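Protein AggB (Escherichia coli, PDB 4PHX) forms the minor subunit of aggregative adherence fimbriae type I and probably takes part in bacterial adhesion to host cells. Local coordinates at residues Gly18-Thr23 against Ile92-Ser97; His36-Ala41 against Ser113-Ile118; Ala1-Ile6 against Gly24-Arg29. One frame throughout, in Å; residues are numbered along the deposited sequence.

Contact 1: residues Gly18-Thr23 against Ile92-Ser97; sequences GMKLAT and IFDIMS
Lys-20 and Asp-94 meet on one face of this antiparallel pair, the ammonium group coming down on the carboxylate from above. Lys-20 NZ lies 2.9 Å from Asp-94 OD2 in a salt bridge, approaching 60° out of the carboxylate plane. The lysine chain is bent at its second torsion (chi2 -107°), which carries its methylenes over the acid and sets Lys-20 CD 3.3 Å from Asp-94 CG. Thr-23, paired directly with Asp-94, runs alongside it and points the same way. Its hydroxyl hydrogen-bonds the other carboxylate oxygen, although the 2.5 Å between Thr-23 OG1 and Asp-94 OD1 is very short and its exact value doubtful. The acid is thus held through both oxygens, and OD2 has a further salt bridge to Arg-25 of the second subunit, another copy of the protein. Two cationic partners would probably keep this buried carboxylate ionised.

The opposite face is apolar. Ala-22 and Ile-95 abut with their CB atoms 4.1 Å apart, and Ile-95 continues inward onto Phe-110 and Val-112 of the facing sheet. At the corner, Leu-21 turns its CD2 branch along the partner backbone, where CD2 comes within 3.2 Å of Ser-97 N.

Between the two faces the carbonyl of Ile-95 takes two donors. Leu-21 N meets Ile-95 O at 2.7 Å, nearly in line with the carbonyl bond, whereas Ala-22 N approaches the same oxygen at 3.3 Å in the carbonyl plane, on a lone pair. Ile-95 N returns a bond to Ala-22 O, and at the far end Ser-97 N binds Met-19 O. Two residues, Leu-21 and Ala-22, facing one, Ile-95, with both amides on its oxygen, make a classic beta bulge, here where strand 20-27 turns a corner in the Ig-like beta sandwich.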
loop_
_atom_site.group_PDB
_atom_site.type_symbol
_atom_site.label_atom_id
_atom_site.label_comp_id
_atom_site.label_asym_id
_atom_site.label_seq_id
_atom_site.Cartn_x
_atom_site.Cartn_y
_atom_site.Cartn_z
ATOM N N GLY B 18 -2.815 3.369 13.371
ATOM C CA GLY B 18 -4.218 3.734 13.444
ATOM C C GLY B 18 -5.031 2.789 14.300
ATOM O O GLY B 18 -6.225 2.993 14.484
ATOM N N MET B 19 -4.391 1.762 14.838
ATOM C CA MET B 19 -5.130 0.801 15.636
ATOM C C MET B 19 -5.609 1.418 16.957
ATOM O O MET B 19 -4.883 2.175 17.590
ATOM C CB MET B 19 -4.304 -0.459 15.894
ATOM C CG MET B 19 -5.115 -1.516 16.597
ATOM S SD MET B 19 -4.267 -3.057 16.934
ATOM C CE MET B 19 -4.981 -3.406 18.550
ATOM N N LYS B 20 -6.830 1.089 17.367
ATOM C CA LYS B 20 -7.396 1.647 18.598
ATOM C C LYS B 20 -6.937 0.898 19.852
ATOM O O LYS B 20 -7.191 -0.298 20.014
ATOM C CB LYS B 20 -8.922 1.666 18.527
ATOM C CG LYS B 20 -9.471 1.819 17.122
ATOM C CD LYS B 20 -10.049 3.196 16.878
ATOM C CE LYS B 20 -10.963 3.201 15.654
ATOM N NZ LYS B 20 -11.726 4.491 15.530
ATOM N N LEU B 21 -6.245 1.606 20.735
ATOM C CA LEU B 21 -5.815 1.003 21.985
ATOM C C LEU B 21 -6.856 1.288 23.062
ATOM O O LEU B 21 -7.120 0.451 23.933
ATOM C CB LEU B 21 -4.478 1.577 22.420
ATOM C CG LEU B 21 -3.149 1.259 21.727
ATOM C CD1 LEU B 21 -3.225 0.087 20.751
ATOM C CD2 LEU B 21 -2.628 2.520 21.064
ATOM N N ALA B 22 -7.430 2.489 23.000
ATOM C CA ALA B 22 -8.478 2.910 23.924
ATOM C C ALA B 22 -9.445 3.811 23.183
ATOM O O ALA B 22 -9.094 4.410 22.167
ATOM C CB ALA B 22 -7.889 3.633 25.123
ATOM N N THR B 23 -10.673 3.875 23.687
ATOM C CA THR B 23 -11.700 4.729 23.128
ATOM C C THR B 23 -12.323 5.509 24.270
ATOM O O THR B 23 -12.503 4.977 25.366
ATOM C CB THR B 23 -12.777 3.887 22.434
ATOM O OG1 THR B 23 -12.247 3.363 21.218
ATOM C CG2 THR B 23 -14.027 4.723 22.110
ATOM N N ILE B 92 -16.823 11.541 20.737
ATOM C CA ILE B 92 -16.059 10.316 20.839
ATOM C C ILE B 92 -14.671 10.488 20.212
ATOM O O ILE B 92 -14.521 11.138 19.172
ATOM C CB ILE B 92 -16.827 9.162 20.209
ATOM C CG1 ILE B 92 -18.129 8.945 20.986
ATOM C CG2 ILE B 92 -15.997 7.880 20.160
ATOM C CD1 ILE B 92 -17.928 8.418 22.388
ATOM N N PHE B 93 -13.658 9.938 20.885
ATOM C CA PHE B 93 -12.267 9.968 20.402
ATOM C C PHE B 93 -11.559 8.648 20.680
ATOM O O PHE B 93 -12.011 7.840 21.487
ATOM C CB PHE B 93 -11.479 11.093 21.077
ATOM C CG PHE B 93 -11.400 10.958 22.573
ATOM C CD1 PHE B 93 -10.354 10.277 23.165
ATOM C CD2 PHE B 93 -12.390 11.513 23.387
ATOM C CE1 PHE B 93 -10.275 10.136 24.537
ATOM C CE2 PHE B 93 -12.326 11.376 24.758
ATOM C CZ PHE B 93 -11.256 10.676 25.345
ATOM N N ASP B 94 -10.431 8.426 20.040
ATOM C CA ASP B 94 -9.684 7.211 20.330
ATOM C C ASP B 94 -8.258 7.525 20.696
ATOM O O ASP B 94 -7.739 8.596 20.361
ATOM C CB ASP B 94 -9.661 6.290 19.122
ATOM C CG ASP B 94 -11.038 5.796 18.740
ATOM O OD1 ASP B 94 -11.536 4.840 19.384
ATOM O OD2 ASP B 94 -11.593 6.342 17.766
ATOM N N ILE B 95 -7.635 6.577 21.377
ATOM C CA ILE B 95 -6.191 6.561 21.518
ATOM C C ILE B 95 -5.661 5.485 20.585
ATOM O O ILE B 95 -6.041 4.312 20.670
ATOM C CB ILE B 95 -5.754 6.330 22.970
ATOM C CG1 ILE B 95 -6.149 7.551 23.813
ATOM C CG2 ILE B 95 -4.237 6.100 23.053
ATOM C CD1 ILE B 95 -6.024 7.349 25.326
ATOM N N MET B 96 -4.800 5.899 19.669
ATOM C CA MET B 96 -4.399 5.015 18.590
ATOM C C MET B 96 -2.896 4.783 18.529
ATOM O O MET B 96 -2.101 5.659 18.879
ATOM C CB MET B 96 -4.899 5.545 17.239
ATOM C CG MET B 96 -6.401 5.565 17.080
ATOM S SD MET B 96 -6.941 6.545 15.666
ATOM C CE MET B 96 -6.266 8.140 16.014
ATOM N N SER B 97 -2.522 3.591 18.076
ATOM C CA SER B 97 -1.137 3.305 17.736
ATOM C C SER B 97 -0.595 4.321 16.733
ATOM O O SER B 97 -1.196 4.554 15.682
ATOM C CB SER B 97 -1.003 1.911 17.143
ATOM O OG SER B 97 0.339 1.681 16.825
#

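Contact 2: residues His36-Ala41 against Ser113-Ile118; sequences HIWINA and SGECLI
Trp-38 lays one face of its indole against Ser-113, whose CB is 3.5 Å from Trp-38 CE2 and offset toward the rim of the ring. With chi1 at 58°, CG sits between the backbone N and carbonyl carbon, and the indole folds back over the preceding same-face residue: CZ3 stands 3.3 Å above the centre of the His-36 ring. Glu-115 comes to the edge of the indole, its carboxylate turned 84° from the ring plane. The same acid lies beside His-36, and ND1 of His-36 gives Glu-115 OE1 a weak, bent hydrogen bond of 2.9 Å at the imidazole edge. Leu-117 CD2 closes on His-36 CB at 3.6 Å. At the other end, Asn-40 ND2 donates almost straight (175°) to Ser-113 OG over 3.0 Å, in its own amide plane; that hydroxyl also bonds Thr-135. On the opposite face, Ile-37 pairs with Gly-114, their CA atoms only 3.9 Å apart. Paired backbone bonds join Trp-38 and Ser-113, and Glu-115 N binds His-36 O. Since Glu-115 OE2 has a salt bridge to Arg-129, its carboxylate is probably ionised despite burial, and the weak histidine bond is likely secondary to that charge pair.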
loop_
_atom_site.group_PDB
_atom_site.type_symbol
_atom_site.label_atom_id
_atom_site.label_comp_id
_atom_site.label_asym_id
_atom_site.label_seq_id
_atom_site.Cartn_x
_atom_site.Cartn_y
_atom_site.Cartn_z
ATOM N N HIS B 36 -11.778 19.668 23.508
ATOM C CA HIS B 36 -10.366 19.952 23.637
ATOM C C HIS B 36 -9.863 18.827 24.510
ATOM O O HIS B 36 -10.281 18.731 25.668
ATOM C CB HIS B 36 -10.352 21.247 24.423
ATOM C CG HIS B 36 -9.004 21.773 24.766
ATOM N ND1 HIS B 36 -8.797 22.567 25.870
ATOM C CD2 HIS B 36 -7.811 21.677 24.134
ATOM C CE1 HIS B 36 -7.528 22.931 25.913
ATOM N NE2 HIS B 36 -6.908 22.399 24.876
ATOM N N ILE B 37 -9.017 17.954 23.977
ATOM C CA ILE B 37 -8.450 16.863 24.779
ATOM C C ILE B 37 -6.964 16.705 24.555
ATOM O O ILE B 37 -6.447 17.134 23.533
ATOM C CB ILE B 37 -9.096 15.482 24.466
ATOM C CG1 ILE B 37 -8.836 15.080 23.022
ATOM C CG2 ILE B 37 -10.569 15.490 24.744
ATOM C CD1 ILE B 37 -9.785 13.989 22.498
ATOM N N TRP B 38 -6.279 16.058 25.496
ATOM C CA TRP B 38 -4.884 15.700 25.297
ATOM C C TRP B 38 -4.513 14.550 26.205
ATOM O O TRP B 38 -5.291 14.186 27.095
ATOM C CB TRP B 38 -3.954 16.897 25.528
ATOM C CG TRP B 38 -4.058 17.509 26.882
ATOM C CD1 TRP B 38 -3.244 17.270 27.958
ATOM C CD2 TRP B 38 -5.028 18.475 27.323
ATOM N NE1 TRP B 38 -3.652 18.025 29.034
ATOM C CE2 TRP B 38 -4.744 18.770 28.671
ATOM C CE3 TRP B 38 -6.112 19.108 26.710
ATOM C CZ2 TRP B 38 -5.493 19.678 29.409
ATOM C CZ3 TRP B 38 -6.860 20.010 27.442
ATOM C CH2 TRP B 38 -6.551 20.288 28.781
ATOM N N ILE B 39 -3.342 13.957 25.981
ATOM C CA ILE B 39 -2.857 12.952 26.910
ATOM C C ILE B 39 -1.784 13.569 27.784
ATOM O O ILE B 39 -0.944 14.322 27.281
ATOM C CB ILE B 39 -2.236 11.765 26.191
ATOM C CG1 ILE B 39 -3.279 11.075 25.297
ATOM C CG2 ILE B 39 -1.577 10.798 27.212
ATOM C CD1 ILE B 39 -2.765 9.828 24.637
ATOM N N ASN B 40 -1.784 13.257 29.079
ATOM C CA ASN B 40 -0.671 13.710 29.941
ATOM C C ASN B 40 0.519 12.762 29.915
ATOM O O ASN B 40 0.658 11.883 30.768
ATOM C CB ASN B 40 -1.120 13.934 31.373
ATOM C CG ASN B 40 -2.290 14.855 31.455
ATOM O OD1 ASN B 40 -2.189 16.032 31.120
ATOM N ND2 ASN B 40 -3.421 14.324 31.886
ATOM N N ALA B 41 1.355 12.930 28.904
ATOM C CA ALA B 41 2.536 12.103 28.730
ATOM C C ALA B 41 3.490 12.889 27.849
ATOM O O ALA B 41 3.101 13.898 27.258
ATOM C CB ALA B 41 2.165 10.806 28.092
ATOM N N SER B 113 -6.742 14.189 29.642
ATOM C CA SER B 113 -7.449 15.382 30.080
ATOM C C SER B 113 -8.244 15.986 28.926
ATOM O O SER B 113 -7.930 15.765 27.747
ATOM C CB SER B 113 -6.486 16.424 30.663
ATOM O OG SER B 113 -5.949 15.997 31.893
ATOM N N GLY B 114 -9.284 16.737 29.279
ATOM C CA GLY B 114 -10.152 17.357 28.294
ATOM C C GLY B 114 -10.971 18.513 28.839
ATOM O O GLY B 114 -11.166 18.634 30.058
ATOM N N GLU B 115 -11.462 19.363 27.941
ATOM C CA GLU B 115 -12.201 20.560 28.340
ATOM C C GLU B 115 -13.338 20.896 27.375
ATOM O O GLU B 115 -13.209 20.735 26.155
ATOM C CB GLU B 115 -11.255 21.761 28.424
ATOM C CG GLU B 115 -10.523 21.929 29.744
ATOM C CD GLU B 115 -9.365 22.939 29.664
ATOM O OE1 GLU B 115 -9.101 23.476 28.561
ATOM O OE2 GLU B 115 -8.723 23.196 30.717
ATOM N N CYS B 116 -14.440 21.389 27.921
ATOM C CA CYS B 116 -15.559 21.856 27.099
ATOM C C CYS B 116 -15.328 23.308 26.720
ATOM O O CYS B 116 -15.547 24.196 27.543
ATOM C CB CYS B 116 -16.864 21.745 27.882
ATOM S SG CYS B 116 -17.184 20.072 28.487
ATOM N N LEU B 117 -14.877 23.551 25.487
ATOM C CA LEU B 117 -14.539 24.910 25.038
ATOM C C LEU B 117 -15.766 25.848 25.009
ATOM O O LEU B 117 -16.908 25.409 24.861
ATOM C CB LEU B 117 -13.806 24.888 23.691
ATOM C CG LEU B 117 -12.525 24.047 23.619
ATOM C CD1 LEU B 117 -12.075 23.769 22.192
ATOM C CD2 LEU B 117 -11.394 24.718 24.372
ATOM N N ILE B 118 -15.521 27.143 25.191
ATOM C CA ILE B 118 -16.580 28.147 25.159
ATOM C C ILE B 118 -16.164 29.280 24.236
ATOM O O ILE B 118 -14.970 29.482 24.005
ATOM C CB ILE B 118 -16.887 28.675 26.568
ATOM C CG1 ILE B 118 -15.610 29.147 27.259
ATOM C CG2 ILE B 118 -17.491 27.591 27.416
ATOM C CD1 ILE B 118 -15.854 29.777 28.638
#

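Contact 3: residues Ala1-Ile6 against Gly24-Arg29; sequences AEITLI and GRIACR
Arg-25 and Thr-4 lie side by side on one face of a regular antiparallel pair, pointing the same way. The guanidinium group uses its edge: Arg-25 NH2 donates to Thr-4 OG1 at 2.9 Å, with the oxygen tilted 16° from the guanidinium plane. A bend at the third torsion of the arginine (chi3 53°) turns this edge toward the threonine after an extended start. One water bridges the two side chains. The water oxygen accepts from Arg-25 NE at 2.9 Å, and the same water donates a hydrogen bond to Glu-2 O, reaches Glu-2 OE1 weakly and also bonds with Thr-4 OG1. Next along this face, Glu-2 OE1 rests 3.4 Å from the methyl CB of Ala-27.

On the other face the contacts are apolar. Ile-3 CG1 and Ile-26 CD1 approach to 4.2 Å, and Leu-5 passes its CD2 across Gly-24, 3.8 Å from the glycine CA. Main-chain bonds join the two strands and set the register of both faces: Glu-2 and Ala-27 exchange a pair, as do Thr-4 and Arg-25. Beyond them, Arg-25 NH1 is anchored by Thr-23 OG1 of the second subunit, and Ile-6 packs on Ile-6 of that copy.

Strand 2-7 is an outermost strand of its sheet within the chain, and strand 20-27 lies between it and strand 90-97. Inward, Ile-26 meets Phe-35 and Ile-37 of strand 34-39, while Leu-5 reaches Val-112 and Ile-138 on strands 107-117 and 134-141; beyond the end of strand 20-27, Cys-28 is tied to Cys-116 by a disulfide.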
loop_
_atom_site.group_PDB
_atom_site.type_symbol
_atom_site.label_atom_id
_atom_site.label_comp_id
_atom_site.label_asym_id
_atom_site.label_seq_id
_atom_site.Cartn_x
_atom_site.Cartn_y
_atom_site.Cartn_z
ATOM N N ALA B 1 -15.141 18.068 30.184
ATOM C CA ALA B 1 -15.526 18.212 31.596
ATOM C C ALA B 1 -15.944 16.903 32.261
ATOM O O ALA B 1 -15.655 16.687 33.437
ATOM C CB ALA B 1 -16.573 19.258 31.756
ATOM N N GLU B 2 -16.593 16.014 31.524
ATOM C CA GLU B 2 -16.742 14.653 32.035
ATOM C C GLU B 2 -16.171 13.620 31.054
ATOM O O GLU B 2 -16.573 13.576 29.888
ATOM C CB GLU B 2 -18.202 14.353 32.363
ATOM C CG GLU B 2 -18.378 13.188 33.321
ATOM C CD GLU B 2 -19.535 12.282 32.919
ATOM O OE1 GLU B 2 -20.198 12.563 31.894
ATOM O OE2 GLU B 2 -19.775 11.276 33.625
ATOM N N ILE B 3 -15.248 12.780 31.528
ATOM C CA ILE B 3 -14.545 11.824 30.653
ATOM C C ILE B 3 -14.636 10.364 31.097
ATOM O O ILE B 3 -14.315 10.023 32.236
ATOM C CB ILE B 3 -13.057 12.175 30.502
ATOM C CG1 ILE B 3 -12.905 13.437 29.672
ATOM C CG2 ILE B 3 -12.278 11.035 29.837
ATOM C CD1 ILE B 3 -11.458 13.860 29.530
ATOM N N THR B 4 -15.026 9.511 30.160
ATOM C CA THR B 4 -15.132 8.087 30.386
ATOM C C THR B 4 -14.196 7.320 29.432
ATOM O O THR B 4 -14.136 7.617 28.246
ATOM C CB THR B 4 -16.571 7.630 30.113
ATOM O OG1 THR B 4 -17.490 8.510 30.780
ATOM C CG2 THR B 4 -16.789 6.176 30.563
ATOM N N LEU B 5 -13.477 6.324 29.929
ATOM C CA LEU B 5 -12.504 5.629 29.071
ATOM C C LEU B 5 -12.713 4.136 29.081
ATOM O O LEU B 5 -12.858 3.538 30.149
ATOM C CB LEU B 5 -11.073 5.928 29.527
ATOM C CG LEU B 5 -10.647 7.385 29.399
ATOM C CD1 LEU B 5 -9.289 7.637 30.085
ATOM C CD2 LEU B 5 -10.647 7.834 27.979
ATOM N N ILE B 6 -12.764 3.537 27.897
ATOM C CA ILE B 6 -12.699 2.076 27.797
ATOM C C ILE B 6 -11.448 1.618 27.028
ATOM O O ILE B 6 -11.046 2.255 26.051
ATOM C CB ILE B 6 -13.961 1.466 27.151
ATOM C CG1 ILE B 6 -14.091 1.891 25.694
ATOM C CG2 ILE B 6 -15.231 1.835 27.945
ATOM C CD1 ILE B 6 -15.158 1.118 24.953
ATOM N N GLY B 24 -12.641 6.774 24.028
ATOM C CA GLY B 24 -13.126 7.610 25.091
ATOM C C GLY B 24 -14.312 8.462 24.707
ATOM O O GLY B 24 -14.579 8.685 23.516
ATOM N N ARG B 25 -15.025 8.939 25.736
ATOM C CA ARG B 25 -16.076 9.926 25.556
ATOM C C ARG B 25 -15.736 11.166 26.370
ATOM O O ARG B 25 -15.190 11.043 27.459
ATOM C CB ARG B 25 -17.429 9.361 25.997
ATOM C CG ARG B 25 -18.546 10.394 25.954
ATOM C CD ARG B 25 -19.851 9.849 26.508
ATOM N NE ARG B 25 -19.637 9.300 27.838
ATOM C CZ ARG B 25 -20.335 8.300 28.346
ATOM N NH1 ARG B 25 -21.312 7.733 27.630
ATOM N NH2 ARG B 25 -20.039 7.862 29.562
ATOM N N ILE B 26 -16.043 12.352 25.842
ATOM C CA ILE B 26 -16.003 13.582 26.630
ATOM C C ILE B 26 -17.396 14.240 26.603
ATOM O O ILE B 26 -17.878 14.675 25.557
ATOM C CB ILE B 26 -14.870 14.550 26.161
ATOM C CG1 ILE B 26 -15.049 15.940 26.762
ATOM C CG2 ILE B 26 -14.787 14.623 24.635
ATOM C CD1 ILE B 26 -13.734 16.616 27.114
ATOM N N ALA B 27 -18.057 14.250 27.755
ATOM C CA ALA B 27 -19.397 14.807 27.878
ATOM C C ALA B 27 -19.309 16.253 28.331
ATOM O O ALA B 27 -18.471 16.602 29.156
ATOM C CB ALA B 27 -20.213 14.008 28.860
ATOM N N CYS B 28 -20.164 17.096 27.773
ATOM C CA CYS B 28 -20.242 18.475 28.197
ATOM C C CYS B 28 -21.687 18.858 28.495
ATOM O O CYS B 28 -22.439 19.153 27.579
ATOM C CB CYS B 28 -19.678 19.368 27.105
ATOM S SG CYS B 28 -17.917 19.097 26.854
ATOM N N ARG B 29 -22.074 18.838 29.766
ATOM C CA ARG B 29 -23.426 19.247 30.152
ATOM C C ARG B 29 -23.724 20.685 29.719
ATOM O O ARG B 29 -24.471 20.919 28.776
ATOM C CB ARG B 29 -23.630 19.109 31.664
ATOM C CG ARG B 29 -23.621 17.673 32.177
ATOM C CD ARG B 29 -24.494 16.727 31.329
ATOM N NE ARG B 29 -24.573 15.394 31.933
ATOM C CZ ARG B 29 -25.109 14.321 31.355
ATOM N NH1 ARG B 29 -25.624 14.389 30.131
ATOM N NH2 ARG B 29 -25.122 13.164 32.007
HETATM O O HOH W 1 -18.170 10.987 29.665
#

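How the contacts relate
Contacts 1 and 3 share strand 20-27 and belong to one sheet of the sandwich, whereas contact 2 lies in the facing sheet. All three are largely buried, contact 3 lying farthest from the centre of the chain. Contacts 1 and 3 each turn a polar face, with Lys-20 and Asp-94 or Arg-25 and Thr-4, to the second subunit; no other chain of the assembly touches contact 2, where Glu-115 and Ser-113 find partners within the chain. In the core the sheets meet: Phe-93 CG packs 3.4 Å from Ile-37 CD1, and Ile-3 and Ile-26 pack on the backbone of Gly-114 and Glu-115. Contacts 2 and 3 are also joined covalently.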